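Uncharacterized protein (Desulfotomaculum acetoxidans, PDB 3U4Y) is of unknown function but folds as a seven-bladed beta-propeller of the lactonase family, and any enzymatic activity remains to be established. Local coordinates at residues T48-V56 and L64-E72; K119-P127 and A160-G168. One frame throughout, in Å; residues are numbered along the deposited sequence.

Interaction 1 of 2, residues T48-V56 and L64-E72; sequences TSDCSNVVV and LVQIETQLE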
# COMPACT_ATOMS: atom_id res chain seq x y z
N THR A 48 7.86 2.96 8.91
CA THR A 48 9.26 2.57 8.76
C THR A 48 9.57 1.18 9.40
O THR A 48 8.83 0.73 10.29
CB THR A 48 10.15 3.80 9.17
OG1 THR A 48 10.89 4.27 8.03
CG2 THR A 48 11.05 3.56 10.41
N SER A 49 10.58 0.45 8.92
CA SER A 49 10.91 -0.86 9.51
C SER A 49 11.04 -0.67 11.00
O SER A 49 10.30 -1.25 11.80
CB SER A 49 12.27 -1.36 9.04
OG SER A 49 12.23 -1.83 7.71
N ASP A 50 12.08 0.10 11.31
CA ASP A 50 12.30 0.83 12.56
C ASP A 50 11.00 1.11 13.32
O ASP A 50 10.94 0.89 14.53
CB ASP A 50 13.03 2.12 12.19
CG ASP A 50 13.43 2.94 13.38
OD1 ASP A 50 14.43 3.68 13.27
OD2 ASP A 50 12.76 2.85 14.42
N CYS A 51 9.97 1.56 12.59
CA CYS A 51 8.63 1.84 13.14
C CYS A 51 8.55 3.26 13.72
O CYS A 51 7.53 3.65 14.30
CB CYS A 51 8.21 0.79 14.19
SG CYS A 51 6.86 -0.30 13.66
N SER A 52 9.62 4.02 13.50
CA SER A 52 9.82 5.31 14.15
C SER A 52 9.27 6.49 13.36
O SER A 52 8.86 7.51 13.93
CB SER A 52 11.32 5.51 14.39
OG SER A 52 12.06 5.33 13.20
N ASN A 53 9.27 6.38 12.03
CA ASN A 53 8.78 7.45 11.19
C ASN A 53 7.69 7.03 10.23
O ASN A 53 7.69 5.94 9.67
CB ASN A 53 9.93 8.11 10.43
CG ASN A 53 10.78 8.95 11.33
OD1 ASN A 53 10.75 10.19 11.29
ND2 ASN A 53 11.54 8.28 12.19
N VAL A 54 6.76 7.95 10.03
CA VAL A 54 5.61 7.75 9.17
C VAL A 54 5.67 8.73 8.00
O VAL A 54 6.36 9.75 8.07
CB VAL A 54 4.31 7.97 9.96
CG1 VAL A 54 3.26 8.66 9.11
CG2 VAL A 54 3.80 6.65 10.51
N VAL A 55 4.96 8.40 6.93
CA VAL A 55 4.84 9.29 5.79
C VAL A 55 3.39 9.35 5.29
O VAL A 55 2.77 8.30 5.13
CB VAL A 55 5.77 8.87 4.66
CG1 VAL A 55 5.21 9.31 3.35
CG2 VAL A 55 7.14 9.50 4.87
N VAL A 56 2.86 10.55 5.08
CA VAL A 56 1.53 10.72 4.49
C VAL A 56 1.60 11.54 3.21
O VAL A 56 2.38 12.48 3.11
CB VAL A 56 0.52 11.39 5.45
CG1 VAL A 56 -0.88 11.02 5.05
CG2 VAL A 56 0.75 10.93 6.85
N LEU A 64 3.88 16.14 0.78
CA LEU A 64 4.23 15.02 1.64
C LEU A 64 4.56 15.49 3.06
O LEU A 64 5.35 16.42 3.24
CB LEU A 64 5.42 14.26 1.07
CG LEU A 64 5.98 13.09 1.90
CD1 LEU A 64 6.23 11.86 1.03
CD2 LEU A 64 7.24 13.49 2.63
N VAL A 65 3.97 14.86 4.07
CA VAL A 65 4.33 15.16 5.46
C VAL A 65 5.00 13.96 6.15
O VAL A 65 4.63 12.81 5.91
CB VAL A 65 3.12 15.63 6.29
CG1 VAL A 65 2.24 16.52 5.46
CG2 VAL A 65 2.33 14.46 6.78
N GLN A 66 5.99 14.24 7.01
CA GLN A 66 6.75 13.23 7.74
C GLN A 66 6.57 13.41 9.24
O GLN A 66 6.68 14.51 9.74
CB GLN A 66 8.24 13.31 7.40
CG GLN A 66 9.16 12.59 8.40
CD GLN A 66 10.64 12.61 8.00
OE1 GLN A 66 11.00 13.15 6.95
NE2 GLN A 66 11.49 12.02 8.83
N ILE A 67 6.30 12.33 9.95
CA ILE A 67 6.11 12.46 11.39
C ILE A 67 6.89 11.43 12.23
O ILE A 67 7.08 10.29 11.80
CB ILE A 67 4.61 12.50 11.75
CG1 ILE A 67 4.23 11.30 12.60
CG2 ILE A 67 3.73 12.60 10.50
CD1 ILE A 67 2.90 11.48 13.26
N GLU A 68 7.38 11.84 13.41
CA GLU A 68 8.03 10.92 14.35
C GLU A 68 7.01 10.39 15.36
O GLU A 68 6.20 11.16 15.87
CB GLU A 68 9.16 11.61 15.11
CG GLU A 68 10.38 11.99 14.30
CD GLU A 68 11.46 12.64 15.17
OE1 GLU A 68 11.26 12.73 16.41
OE2 GLU A 68 12.51 13.05 14.62
N THR A 69 7.05 9.10 15.67
CA THR A 69 5.93 8.48 16.36
C THR A 69 6.18 8.07 17.81
O THR A 69 5.27 7.54 18.46
CB THR A 69 5.50 7.21 15.64
OG1 THR A 69 6.56 6.25 15.69
CG2 THR A 69 5.17 7.52 14.19
N GLN A 70 7.40 8.29 18.29
CA GLN A 70 7.82 7.78 19.59
C GLN A 70 7.84 8.84 20.68
O GLN A 70 8.84 8.99 21.38
CB GLN A 70 9.21 7.14 19.49
CG GLN A 70 9.23 5.77 18.80
CD GLN A 70 8.14 4.85 19.32
OE1 GLN A 70 8.04 4.61 20.53
NE2 GLN A 70 7.30 4.36 18.42
N LEU A 71 6.74 9.58 20.84
CA LEU A 71 6.69 10.56 21.92
C LEU A 71 5.31 11.00 22.35
O LEU A 71 4.32 10.74 21.67
CB LEU A 71 7.56 11.78 21.63
CG LEU A 71 7.92 11.96 20.17
CD1 LEU A 71 6.65 12.16 19.38
CD2 LEU A 71 8.88 13.11 20.01
N GLU A 72 5.31 11.67 23.50
CA GLU A 72 4.13 12.09 24.26
C GLU A 72 2.89 12.32 23.41
O GLU A 72 1.93 11.58 23.53
CB GLU A 72 4.47 13.31 25.15
CG GLU A 72 5.17 12.98 26.49
CD GLU A 72 6.62 12.51 26.35
OE1 GLU A 72 7.22 12.11 27.38
OE2 GLU A 72 7.16 12.54 25.21
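Val54 and Ile67 face each other as an antiparallel hydrogen-bonded pair in the hairpin of strands 53-58 and 63-68, the two inner strands of one four-stranded propeller blade. The strand axes run at 158° to one another. Val54 N reaches Ile67 O at 3.0 Å and Ile67 N returns to Val54 O at 3.2 Å. Val54 CG2 also meets Thr69 CG2 at 4.0 Å, the two side chains crossing at about a right angle, on a face packed against Ile13 and Phe11 of strand 11-16. Two residues along the strand, at the next hydrogen-bonded pair, Val56 lies side by side with Val65, and Val56 CB is 3.8 Å from Val65 CG2. Asn53 occupies the other face together with Gln66 and Glu68. Its CG lies anti to the carbonyl carbon, beside the backbone N, and the amide is turned so that Asn53 OD1 comes 3.5 Å from Glu68 CG. The Gln66 amide has two partners: OE1 bonds to Tyr113 OH of the next blade, and NE2 donates to Asn53. That second bond, Gln66 NE2 to Asn53 OD1 at 3.2 Å, is nearly straight (163°), yet NE2 sits above the Asn53 carbonyl plane, the two amides being turned 76° apart.

Interaction 2 of 2, residues K119-P127 and A160-G168; sequences KFISTIPIP and ADGVLFDTG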
# COMPACT_ATOMS: atom_id res chain seq x y z
N LYS A 119 13.98 16.08 2.17
CA LYS A 119 13.59 16.70 0.89
C LYS A 119 13.33 15.67 -0.23
O LYS A 119 13.58 14.48 -0.05
CB LYS A 119 14.68 17.66 0.41
CG LYS A 119 15.71 18.04 1.45
CD LYS A 119 17.09 18.22 0.81
CE LYS A 119 17.44 17.01 -0.06
NZ LYS A 119 18.82 17.10 -0.63
N PHE A 120 12.85 16.15 -1.38
CA PHE A 120 12.75 15.30 -2.58
C PHE A 120 14.02 15.32 -3.37
O PHE A 120 14.77 16.28 -3.34
CB PHE A 120 11.60 15.70 -3.49
CG PHE A 120 10.27 15.39 -2.93
CD1 PHE A 120 9.65 14.20 -3.24
CD2 PHE A 120 9.63 16.27 -2.09
CE1 PHE A 120 8.40 13.90 -2.71
CE2 PHE A 120 8.39 15.99 -1.57
CZ PHE A 120 7.77 14.79 -1.88
N ILE A 121 14.25 14.24 -4.10
CA ILE A 121 15.55 13.96 -4.69
C ILE A 121 15.42 13.80 -6.18
O ILE A 121 16.23 14.32 -6.94
CB ILE A 121 16.18 12.67 -4.09
CG1 ILE A 121 16.69 12.93 -2.68
CG2 ILE A 121 17.30 12.16 -4.97
CD1 ILE A 121 18.03 12.27 -2.39
N SER A 122 14.41 13.07 -6.61
CA SER A 122 14.24 12.82 -8.03
C SER A 122 12.79 12.84 -8.45
O SER A 122 11.88 12.51 -7.68
CB SER A 122 14.88 11.49 -8.46
OG SER A 122 14.85 11.36 -9.87
N THR A 123 12.59 13.23 -9.70
CA THR A 123 11.27 13.26 -10.27
C THR A 123 11.36 12.77 -11.71
O THR A 123 12.21 13.21 -12.48
CB THR A 123 10.67 14.67 -10.20
OG1 THR A 123 10.75 15.13 -8.84
CG2 THR A 123 9.23 14.65 -10.64
N ILE A 124 10.50 11.82 -12.05
CA ILE A 124 10.39 11.37 -13.43
C ILE A 124 8.92 11.18 -13.79
O ILE A 124 8.09 10.85 -12.94
CB ILE A 124 11.23 10.09 -13.72
CG1 ILE A 124 10.66 8.85 -13.02
CG2 ILE A 124 12.70 10.30 -13.31
CD1 ILE A 124 11.34 7.59 -13.46
N PRO A 125 8.60 11.39 -15.07
CA PRO A 125 7.24 11.25 -15.59
C PRO A 125 6.83 9.79 -15.75
O PRO A 125 7.62 8.91 -16.14
CB PRO A 125 7.33 11.92 -16.96
CG PRO A 125 8.71 11.61 -17.39
CD PRO A 125 9.57 11.65 -16.15
N ILE A 126 5.57 9.54 -15.45
CA ILE A 126 4.98 8.22 -15.57
C ILE A 126 3.74 8.34 -16.45
O ILE A 126 3.21 9.44 -16.63
CB ILE A 126 4.68 7.66 -14.16
CG1 ILE A 126 3.62 8.50 -13.46
CG2 ILE A 126 5.94 7.71 -13.32
CD1 ILE A 126 3.14 7.90 -12.17
N PRO A 127 3.28 7.23 -17.03
CA PRO A 127 2.16 7.30 -17.97
C PRO A 127 0.87 7.68 -17.29
O PRO A 127 0.72 7.51 -16.09
CB PRO A 127 2.04 5.86 -18.49
CG PRO A 127 3.34 5.24 -18.21
CD PRO A 127 3.84 5.88 -16.95
N ALA A 160 20.96 3.83 -4.95
CA ALA A 160 21.44 4.10 -3.59
C ALA A 160 21.22 5.56 -3.19
O ALA A 160 21.05 5.87 -2.00
CB ALA A 160 22.89 3.77 -3.52
N ASP A 161 21.22 6.44 -4.19
CA ASP A 161 21.04 7.88 -4.01
C ASP A 161 19.59 8.33 -4.00
O ASP A 161 19.30 9.43 -3.56
CB ASP A 161 21.75 8.64 -5.12
CG ASP A 161 23.26 8.52 -5.05
OD1 ASP A 161 23.78 8.08 -3.99
OD2 ASP A 161 23.92 8.87 -6.05
N GLY A 162 18.67 7.52 -4.52
CA GLY A 162 17.28 7.93 -4.59
C GLY A 162 16.86 8.37 -5.99
O GLY A 162 15.68 8.61 -6.25
N VAL A 163 17.83 8.46 -6.88
CA VAL A 163 17.55 8.75 -8.28
C VAL A 163 16.66 7.66 -8.89
O VAL A 163 16.92 6.46 -8.74
CB VAL A 163 18.86 8.84 -9.07
CG1 VAL A 163 18.67 9.62 -10.34
CG2 VAL A 163 19.92 9.48 -8.23
N LEU A 164 15.60 8.08 -9.58
CA LEU A 164 14.68 7.16 -10.22
C LEU A 164 15.03 6.97 -11.69
O LEU A 164 15.60 7.85 -12.32
CB LEU A 164 13.26 7.68 -10.09
CG LEU A 164 12.79 7.87 -8.65
CD1 LEU A 164 11.63 8.85 -8.56
CD2 LEU A 164 12.39 6.54 -8.07
N PHE A 165 14.68 5.80 -12.23
CA PHE A 165 14.94 5.45 -13.62
C PHE A 165 13.74 4.72 -14.23
O PHE A 165 13.01 4.00 -13.54
CB PHE A 165 16.17 4.56 -13.76
CG PHE A 165 17.44 5.20 -13.26
CD1 PHE A 165 18.33 5.80 -14.14
CD2 PHE A 165 17.75 5.19 -11.90
CE1 PHE A 165 19.51 6.38 -13.68
CE2 PHE A 165 18.92 5.77 -11.44
CZ PHE A 165 19.80 6.37 -12.33
N ASP A 166 13.56 4.92 -15.52
CA ASP A 166 12.51 4.24 -16.26
C ASP A 166 13.13 3.21 -17.19
O ASP A 166 13.87 3.56 -18.10
CB ASP A 166 11.72 5.25 -17.08
CG ASP A 166 10.38 4.70 -17.54
OD1 ASP A 166 10.20 3.46 -17.52
OD2 ASP A 166 9.51 5.52 -17.93
N THR A 167 12.84 1.94 -16.95
CA THR A 167 13.32 0.88 -17.83
C THR A 167 12.43 0.71 -19.06
O THR A 167 12.88 0.23 -20.09
CB THR A 167 13.44 -0.46 -17.08
OG1 THR A 167 12.13 -0.98 -16.84
CG2 THR A 167 14.13 -0.25 -15.76
N GLY A 168 11.18 1.14 -18.94
CA GLY A 168 10.21 1.01 -20.01
C GLY A 168 9.95 -0.43 -20.39
O GLY A 168 9.66 -0.73 -21.55
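Ile124 and Leu164 make the main apolar contact between strand 119-125 and strand 164-172, the outermost strands of two successive propeller blades. The segment axes diverge by 27° and stay 7.2 Å apart at their closest, too far for a continuous sheet. Ile124 CG1 sits between the backbone N and the carbonyl carbon (chi1 70°), and the extended chain beyond it brings CD1 to 3.9 Å from Leu164 CB and 3.8 Å from Phe165 C. A glycine in place of Ile124 would probably open a gap over Leu164 and the Phe165 backbone, and take away one of the side chains that pack on Phe156. Ile121 rests against the backbone of the other segment, its CG2 beside Gly162. Gly162 has a positive phi, a backbone shape in which a side chain would jam against the preceding carbonyl. The polar link is slight: Leu164 N points almost straight (175°) at Ser122 OG, but at 3.4 Å this is a weak hydrogen bond. Beyond this contact, Leu164 also packs on Met110 of strand 109-114 and on Ile143 and Ile158 of its own blade, while Gly162 O accepts from Ser112 OG, so strands 109-114, 142-147 and 152-158 all border the seam.

In the fold
From the N terminus the chain first reaches interaction 1, which closes the hairpin turn between strands 53-58 and 63-68, with seven residues between the segments, inside the blade formed by strands 42-47, 53-58, 63-68 and 75-81; the disulfide from Cys51 to Cys322 ties the start of that hairpin to the C-terminal part of the chain. Interaction 2 opens only later and spans 32 residues, joining the last strand of one blade to that of the next. The two are therefore in series, neither nested nor crossed: one is a contact within a blade, the other between blades. Their centres lie about 23 Å apart, yet they touch where Leu64 CB packs 3.8 Å from Phe120 CZ, linking three consecutive blades.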